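Local coordinates for protein peptidoglycan glycosyltransferase (Atopobium parvulum, PDB 4OVD) that belongs to the penicillin-binding protein family, joining a dimerisation domain to a penicillin-binding transpeptidase domain, at residues V518-V527 and A550-P561. Residues are numbered along the deposited sequence; the frame is centred on the assembly and turned at random.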
loop_
_atom_site.group_PDB
_atom_site.type_symbol
_atom_site.label_atom_id
_atom_site.label_comp_id
_atom_site.label_asym_id
_atom_site.label_seq_id
_atom_site.Cartn_x
_atom_site.Cartn_y
_atom_site.Cartn_z
ATOM N N VAL A 518 -7.143 -11.591 3.677
ATOM C CA VAL A 518 -7.502 -12.995 3.538
ATOM C C VAL A 518 -7.527 -13.611 4.955
ATOM O O VAL A 518 -6.626 -13.344 5.731
ATOM C CB VAL A 518 -6.486 -13.741 2.642
ATOM C CG1 VAL A 518 -6.955 -15.151 2.368
ATOM C CG2 VAL A 518 -6.288 -13.026 1.319
ATOM N N ASN A 519 -8.576 -14.390 5.276
ATOM C CA ASN A 519 -8.767 -15.038 6.570
ATOM C C ASN A 519 -8.323 -14.100 7.634
ATOM O O ASN A 519 -7.266 -14.302 8.286
ATOM C CB ASN A 519 -8.010 -16.350 6.631
ATOM C CG ASN A 519 -8.580 -17.376 5.671
ATOM O OD1 ASN A 519 -9.600 -17.141 5.040
ATOM N ND2 ASN A 519 -7.930 -18.537 5.566
ATOM N N PRO A 520 -9.098 -13.019 7.785
ATOM C CA PRO A 520 -8.826 -11.944 8.712
ATOM C C PRO A 520 -8.609 -12.403 10.160
ATOM O O PRO A 520 -7.843 -11.762 10.874
ATOM C CB PRO A 520 -10.067 -11.079 8.589
ATOM C CG PRO A 520 -10.601 -11.406 7.230
ATOM C CD PRO A 520 -10.428 -12.857 7.164
ATOM N N SER A 521 -9.242 -13.514 10.560
ATOM C CA SER A 521 -9.057 -14.066 11.886
ATOM C C SER A 521 -7.668 -14.704 12.046
ATOM O O SER A 521 -7.281 -15.002 13.147
ATOM C CB SER A 521 -10.174 -15.089 12.198
ATOM O OG SER A 521 -10.214 -16.184 11.259
ATOM N N GLU A 522 -6.926 -14.943 10.963
ATOM C CA GLU A 522 -5.558 -15.523 11.046
ATOM C C GLU A 522 -4.439 -14.476 11.069
ATOM O O GLU A 522 -3.315 -14.819 11.383
ATOM C CB GLU A 522 -5.302 -16.548 9.925
ATOM C CG GLU A 522 -6.250 -17.756 9.996
ATOM C CD GLU A 522 -5.916 -18.893 9.015
ATOM O OE1 GLU A 522 -4.829 -18.873 8.382
ATOM O OE2 GLU A 522 -6.743 -19.841 8.905
ATOM N N SER A 523 -4.732 -13.237 10.661
ATOM C CA SER A 523 -3.810 -12.108 10.733
ATOM C C SER A 523 -2.515 -12.339 9.967
ATOM O O SER A 523 -1.447 -11.935 10.396
ATOM C CB SER A 523 -3.492 -11.769 12.211
ATOM O OG SER A 523 -4.686 -11.517 12.953
ATOM N N ASP A 524 -2.614 -12.991 8.825
ATOM C CA ASP A 524 -1.430 -13.289 8.089
ATOM C C ASP A 524 -1.340 -12.669 6.719
ATOM O O ASP A 524 -0.241 -12.627 6.194
ATOM C CB ASP A 524 -1.302 -14.820 7.953
ATOM C CG ASP A 524 -0.961 -15.525 9.292
ATOM O OD1 ASP A 524 -0.049 -15.050 9.985
ATOM O OD2 ASP A 524 -1.568 -16.572 9.604
ATOM N N LEU A 525 -2.434 -12.181 6.135
ATOM C CA LEU A 525 -2.321 -11.671 4.751
ATOM C C LEU A 525 -3.304 -10.612 4.245
ATOM O O LEU A 525 -4.536 -10.793 4.297
ATOM C CB LEU A 525 -2.426 -12.876 3.806
ATOM C CG LEU A 525 -2.344 -12.582 2.303
ATOM C CD1 LEU A 525 -0.962 -12.104 1.869
ATOM C CD2 LEU A 525 -2.629 -13.864 1.567
HETATM N N MSE A 526 -2.756 -9.549 3.656
HETATM C CA MSE A 526 -3.551 -8.539 3.051
HETATM C C MSE A 526 -2.818 -8.214 1.765
HETATM O O MSE A 526 -1.584 -8.167 1.712
HETATM C CB MSE A 526 -3.605 -7.345 4.002
HETATM C CG MSE A 526 -4.675 -6.332 3.680
HETATM SE SE MSE A 526 -4.643 -4.798 4.980
HETATM C CE MSE A 526 -3.013 -4.146 4.211
ATOM N N VAL A 527 -3.573 -7.972 0.716
ATOM C CA VAL A 527 -3.019 -7.672 -0.571
ATOM C C VAL A 527 -3.723 -6.468 -1.166
ATOM O O VAL A 527 -4.978 -6.294 -0.977
ATOM C CB VAL A 527 -3.262 -8.830 -1.505
ATOM C CG1 VAL A 527 -3.049 -8.420 -2.927
ATOM C CG2 VAL A 527 -2.451 -10.044 -1.095
ATOM N N ALA A 550 -3.740 -13.149 -4.517
ATOM C CA ALA A 550 -3.852 -13.393 -3.075
ATOM C C ALA A 550 -3.915 -14.900 -2.775
ATOM O O ALA A 550 -3.402 -15.343 -1.755
ATOM C CB ALA A 550 -5.037 -12.674 -2.495
ATOM N N LYS A 551 -4.489 -15.650 -3.707
ATOM C CA LYS A 551 -4.602 -17.121 -3.647
ATOM C C LYS A 551 -3.195 -17.670 -3.662
ATOM O O LYS A 551 -2.801 -18.410 -2.742
ATOM C CB LYS A 551 -5.420 -17.592 -4.862
ATOM C CG LYS A 551 -5.436 -19.062 -5.186
ATOM C CD LYS A 551 -5.962 -19.862 -4.033
ATOM C CE LYS A 551 -6.121 -21.312 -4.484
ATOM N NZ LYS A 551 -6.441 -22.188 -3.334
ATOM N N ASP A 552 -2.420 -17.266 -4.679
ATOM C CA ASP A 552 -1.010 -17.666 -4.776
ATOM C C ASP A 552 -0.235 -17.212 -3.565
ATOM O O ASP A 552 0.647 -17.902 -3.136
ATOM C CB ASP A 552 -0.332 -17.065 -6.001
ATOM C CG ASP A 552 -0.904 -17.592 -7.291
ATOM O OD1 ASP A 552 -1.765 -18.494 -7.234
ATOM O OD2 ASP A 552 -0.511 -17.078 -8.352
ATOM N N ALA A 553 -0.511 -16.029 -3.029
ATOM C CA ALA A 553 0.224 -15.627 -1.844
ATOM C C ALA A 553 -0.146 -16.585 -0.702
ATOM O O ALA A 553 0.722 -17.008 0.051
ATOM C CB ALA A 553 -0.103 -14.190 -1.454
ATOM N N ALA A 554 -1.434 -16.904 -0.550
ATOM C CA ALA A 554 -1.871 -17.814 0.513
ATOM C C ALA A 554 -1.341 -19.244 0.362
ATOM O O ALA A 554 -1.041 -19.905 1.352
ATOM C CB ALA A 554 -3.381 -17.832 0.587
ATOM N N THR A 555 -1.190 -19.745 -0.855
ATOM C CA THR A 555 -0.709 -21.115 -0.959
ATOM C C THR A 555 0.782 -21.070 -0.531
ATOM O O THR A 555 1.213 -21.752 0.397
ATOM C CB THR A 555 -0.862 -21.723 -2.373
ATOM O OG1 THR A 555 0.181 -21.254 -3.233
ATOM C CG2 THR A 555 -2.217 -21.416 -2.980
ATOM N N ARG A 556 1.553 -20.227 -1.202
ATOM C CA ARG A 556 2.949 -20.042 -0.904
ATOM C C ARG A 556 3.214 -19.874 0.590
ATOM O O ARG A 556 4.249 -20.279 1.067
ATOM C CB ARG A 556 3.464 -18.803 -1.645
ATOM C CG ARG A 556 4.964 -18.568 -1.587
ATOM C CD ARG A 556 5.752 -19.585 -2.417
ATOM N NE ARG A 556 7.185 -19.273 -2.378
ATOM C CZ ARG A 556 8.117 -19.943 -1.700
ATOM N NH1 ARG A 556 7.832 -21.046 -1.028
ATOM N NH2 ARG A 556 9.373 -19.526 -1.733
ATOM N N LEU A 557 2.302 -19.261 1.331
ATOM C CA LEU A 557 2.539 -19.071 2.751
ATOM C C LEU A 557 1.824 -20.130 3.593
ATOM O O LEU A 557 1.332 -21.149 3.067
ATOM C CB LEU A 557 2.136 -17.658 3.153
ATOM C CG LEU A 557 2.795 -16.513 2.378
ATOM C CD1 LEU A 557 2.173 -15.194 2.789
ATOM C CD2 LEU A 557 4.298 -16.472 2.570
ATOM N N ASN A 558 1.749 -19.897 4.900
ATOM C CA ASN A 558 1.102 -20.886 5.807
ATOM C C ASN A 558 -0.359 -21.233 5.471
ATOM O O ASN A 558 -0.751 -22.373 5.507
ATOM C CB ASN A 558 1.052 -20.363 7.272
ATOM C CG ASN A 558 2.396 -19.877 7.810
ATOM O OD1 ASN A 558 2.427 -19.027 8.699
ATOM N ND2 ASN A 558 3.500 -20.393 7.275
ATOM N N ILE A 559 -1.091 -20.194 5.077
ATOM C CA ILE A 559 -2.567 -20.135 4.897
ATOM C C ILE A 559 -3.164 -21.213 3.979
ATOM O O ILE A 559 -3.179 -21.081 2.758
ATOM C CB ILE A 559 -2.950 -18.684 4.536
ATOM C CG1 ILE A 559 -1.988 -17.699 5.205
ATOM C CG2 ILE A 559 -4.391 -18.384 4.930
ATOM C CD1 ILE A 559 -1.821 -17.911 6.703
ATOM N N GLN A 560 -3.828 -22.170 4.623
ATOM C CA GLN A 560 -4.435 -23.343 3.969
ATOM C C GLN A 560 -5.878 -23.350 3.438
ATOM O O GLN A 560 -6.121 -23.798 2.322
ATOM C CB GLN A 560 -4.405 -24.536 4.961
ATOM C CG GLN A 560 -3.114 -24.777 5.741
ATOM C CD GLN A 560 -2.865 -23.756 6.855
ATOM O OE1 GLN A 560 -3.650 -22.818 7.056
ATOM N NE2 GLN A 560 -1.755 -23.926 7.573
ATOM N N PRO A 561 -6.838 -22.864 4.235
ATOM C CA PRO A 561 -8.235 -23.060 3.821
ATOM C C PRO A 561 -8.481 -23.080 2.311
ATOM O O PRO A 561 -8.379 -24.147 1.703
ATOM C CB PRO A 561 -8.986 -21.941 4.566
ATOM C CG PRO A 561 -8.148 -21.749 5.802
ATOM C CD PRO A 561 -6.725 -21.844 5.296
#
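At the ND2 edge of the Asn519 side-chain amide sits Pro561, its CG 3.2 Å from ND2 and tilted a little out of the amide plane; Ile559 CG2 approaches the same ND2 obliquely from the other side of that plane, at 3.6 Å. At the opposite end of the amide, OD1 accepts a hydrogen bond from the backbone N of Thr486. Ile559 CG2 also lies toward one face of the Glu522 carboxylate, 3.5 Å from OE1, with CD1 at the OE1 edge; Pro561 is on the same side as CG2 but lower, near OE2. Ile559 CD1 meets a second carboxylate obliquely, tilted out of the Asp524 plane, 3.2 Å from OD2, and also packs on the Asp524 CB. These are van der Waals contacts of methyls and ring carbons with polar tips.

Further in, the packing is mainly apolar. Leu525 holds CG anti to its backbone N (chi1 180°), which carries its two methyls to the helix; CD1 and CD2 both touch Ala553 CB, and CD2 lies 3.7 Å from Ala550 O. Ala550 CB rests against both Val518 CG2 and Val527 CG2, at 4.0 and 3.9 Å.

Strand 525-527 and helix 550-556 run nearly antiparallel (154°), their axes 9.3 Å apart. The tail after the helix folds back over the turn linking strands 510-518 and 525-532 of the five-stranded antiparallel sheet, whose other face meets helix 418-429 through selenomethionine Met526, giving the helix-sheet-helix layering of the transpeptidase fold.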